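Local coordinates for 2-oxoglutarate (2OG) and Fe(II)-dependent oxygenase superfamily protein (Arabidopsis thaliana, PDB 6KWA), which probably catalyses the irreversible, 2-oxoglutarate-dependent oxidation of the plant hormone indole-3-acetic acid to inactive 2-oxoindole-3-acetic acid, at residues Y134-E138 and S257-D261. Numbering follows the deposited sequence.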
ATOM      1  N   TYR A 134      -9.557  -9.020  16.917  1.00 37.31           N
ATOM      2  CA  TYR A 134     -10.826  -8.609  17.497  1.00 39.38           C
ATOM      3  C   TYR A 134     -11.698  -9.796  17.930  1.00 45.23           C
ATOM      4  O   TYR A 134     -12.796  -9.594  18.469  1.00 43.16           O
ATOM      5  CB  TYR A 134     -11.611  -7.744  16.489  1.00 41.45           C
ATOM      6  CG  TYR A 134     -11.070  -6.335  16.323  1.00 45.43           C
ATOM      7  CD1 TYR A 134     -11.214  -5.401  17.329  1.00 41.65           C
ATOM      8  CD2 TYR A 134     -10.404  -5.952  15.158  1.00 41.38           C
ATOM      9  CE1 TYR A 134     -10.707  -4.097  17.189  1.00 48.05           C
ATOM     10  CE2 TYR A 134      -9.882  -4.663  15.008  1.00 46.22           C
ATOM     11  CZ  TYR A 134     -10.035  -3.738  16.019  1.00 45.64           C
ATOM     12  OH  TYR A 134      -9.537  -2.449  15.885  1.00 42.75           O
ATOM     13  N   GLY A 135     -11.222 -11.017  17.685  1.00 42.73           N
ATOM     14  CA  GLY A 135     -11.987 -12.224  18.011  1.00 42.07           C
ATOM     15  C   GLY A 135     -13.241 -12.420  17.159  1.00 45.54           C
ATOM     16  O   GLY A 135     -14.210 -13.044  17.586  1.00 46.56           O
ATOM     17  N   LEU A 136     -13.196 -11.907  15.933  1.00 41.40           N
ATOM     18  CA  LEU A 136     -14.305 -11.969  15.001  1.00 42.93           C
ATOM     19  C   LEU A 136     -14.504 -13.368  14.450  1.00 46.66           C
ATOM     20  O   LEU A 136     -13.553 -14.162  14.397  1.00 41.10           O
ATOM     21  CB  LEU A 136     -14.072 -11.009  13.841  1.00 46.46           C
ATOM     22  CG  LEU A 136     -14.574  -9.569  13.857  1.00 51.14           C
ATOM     23  CD1 LEU A 136     -14.677  -8.969  15.235  1.00 45.59           C
ATOM     24  CD2 LEU A 136     -13.747  -8.717  12.884  1.00 44.90           C
ATOM     25  N   VAL A 137     -15.745 -13.650  14.060  1.00 45.01           N
ATOM     26  CA  VAL A 137     -16.105 -14.906  13.419  1.00 49.14           C
ATOM     27  C   VAL A 137     -15.870 -14.807  11.923  1.00 51.15           C
ATOM     28  O   VAL A 137     -15.593 -15.804  11.270  1.00 51.01           O
ATOM     29  CB  VAL A 137     -17.575 -15.318  13.711  1.00 48.20           C
ATOM     30  CG1 VAL A 137     -17.754 -15.512  15.214  1.00 47.76           C
ATOM     31  CG2 VAL A 137     -18.547 -14.290  13.190  1.00 47.29           C
ATOM     32  N   GLU A 138     -15.980 -13.598  11.375  1.00 52.37           N
ATOM     33  CA  GLU A 138     -15.813 -13.416   9.949  1.00 49.66           C
ATOM     34  C   GLU A 138     -14.325 -13.354   9.579  1.00 48.85           C
ATOM     35  O   GLU A 138     -13.833 -12.339   9.097  1.00 51.10           O
ATOM     36  CB  GLU A 138     -16.500 -12.114   9.529  1.00 50.50           C
ATOM     37  CG  GLU A 138     -17.982 -11.995   9.892  1.00 55.76           C
ATOM     38  CD  GLU A 138     -18.242 -11.537  11.332  1.00 55.09           C
ATOM     39  OE1 GLU A 138     -17.287 -11.375  12.113  1.00 52.41           O
ATOM     40  OE2 GLU A 138     -19.422 -11.343  11.693  1.00 60.73           O
ATOM     41  N   SER A 257     -21.328  -6.819  12.558  1.00 60.55           N
ATOM     42  CA  SER A 257     -22.172  -6.436  13.694  1.00 59.46           C
ATOM     43  C   SER A 257     -21.406  -6.231  14.999  1.00 60.06           C
ATOM     44  O   SER A 257     -21.704  -5.300  15.760  1.00 60.20           O
ATOM     45  CB  SER A 257     -23.274  -7.471  13.892  1.00 58.99           C
ATOM     46  OG  SER A 257     -22.700  -8.717  14.256  1.00 62.52           O
ATOM     47  N   GLU A 258     -20.442  -7.114  15.268  1.00 52.87           N
ATOM     48  CA  GLU A 258     -19.672  -7.049  16.513  1.00 54.97           C
ATOM     49  C   GLU A 258     -19.111  -5.651  16.830  1.00 53.28           C
ATOM     50  O   GLU A 258     -18.868  -5.324  17.986  1.00 52.60           O
ATOM     51  CB  GLU A 258     -18.496  -8.042  16.508  1.00 52.06           C
ATOM     52  CG  GLU A 258     -18.820  -9.547  16.455  1.00 48.74           C
ATOM     53  CD  GLU A 258     -18.650 -10.153  15.080  1.00 56.99           C
ATOM     54  OE1 GLU A 258     -18.857  -9.427  14.080  1.00 55.97           O
ATOM     55  OE2 GLU A 258     -18.241 -11.351  15.009  1.00 53.23           O
ATOM     56  N   PHE A 259     -18.835  -4.879  15.783  1.00 51.65           N
ATOM     57  CA  PHE A 259     -18.237  -3.550  15.899  1.00 57.31           C
ATOM     58  C   PHE A 259     -19.225  -2.440  16.223  1.00 60.14           C
ATOM     59  O   PHE A 259     -18.846  -1.352  16.643  1.00 57.67           O
ATOM     60  CB  PHE A 259     -17.531  -3.185  14.596  1.00 52.95           C
ATOM     61  CG  PHE A 259     -16.194  -3.823  14.439  1.00 52.22           C
ATOM     62  CD1 PHE A 259     -15.248  -3.718  15.447  1.00 54.88           C
ATOM     63  CD2 PHE A 259     -15.877  -4.523  13.280  1.00 53.78           C
ATOM     64  CE1 PHE A 259     -14.008  -4.305  15.311  1.00 51.70           C
ATOM     65  CE2 PHE A 259     -14.639  -5.108  13.130  1.00 51.17           C
ATOM     66  CZ  PHE A 259     -13.699  -4.994  14.150  1.00 50.67           C
ATOM     67  N   VAL A 260     -20.489  -2.692  15.927  1.00 61.71           N
ATOM     68  CA  VAL A 260     -21.485  -1.665  16.100  1.00 65.66           C
ATOM     69  C   VAL A 260     -22.398  -1.982  17.255  1.00 68.51           C
ATOM     70  O   VAL A 260     -23.048  -3.029  17.278  1.00 69.08           O
ATOM     71  CB  VAL A 260     -22.324  -1.498  14.836  1.00 68.77           C
ATOM     72  CG1 VAL A 260     -23.273  -0.313  14.999  1.00 68.39           C
ATOM     73  CG2 VAL A 260     -21.397  -1.315  13.633  1.00 68.90           C
ATOM     74  N   ASP A 261     -22.449  -1.071  18.214  1.00 66.54           N
ATOM     75  CA  ASP A 261     -23.354  -1.235  19.332  1.00 65.36           C
ATOM     76  C   ASP A 261     -23.625   0.105  20.005  1.00 67.66           C
ATOM     77  O   ASP A 261     -23.210   1.161  19.512  1.00 66.89           O
ATOM     78  CB  ASP A 261     -22.809  -2.275  20.314  1.00 67.72           C
ATOM     79  CG  ASP A 261     -21.363  -2.040  20.672  1.00 69.70           C
ATOM     80  OD1 ASP A 261     -21.095  -1.053  21.396  1.00 64.30           O
ATOM     81  OD2 ASP A 261     -20.502  -2.857  20.231  1.00 69.45           O
TER
HETATM   82  O   HOH W   1     -21.700  -9.181  10.905  1.00 61.56           O
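F259 drives the CE1–CZ edge of its ring into one face of Y134, a T-shaped stack with centroids 4.8 Å apart and planes at 83°. CE1 sits over the centre of the tyrosine ring, while CZ comes within 3.6 Å of Y134 CD2. With CG anti to its carbonyl carbon (chi1 -74°), Y134 lays that face over the F259 edge. Y134 OH is hydrogen-bonded to E24, which holds the hydroxyl end; an alanine here would probably leave E24 without that partner and the F259 edge without its aromatic face. L136 adds its CD2 methyl, 3.7 Å from F259 CE2, and turns CD1 to E258 CB. At the outer end the bent chains of E138 and E258 bring two carboxylates together, planes 69° apart, with E138 OE1 3.0 Å from E258 OE2; such closeness would favour a shared proton or raised pKa. A water donates to E138 OE2 and accepts from S257 N. The edge-to-face packing, beside the Schellman motif in which G135, with positive phi, follows helix 106-133, joins that helix end to the 3-10 segment 257-259 in the loop after strand 237-245, at the periphery of the double-stranded beta-helix fold.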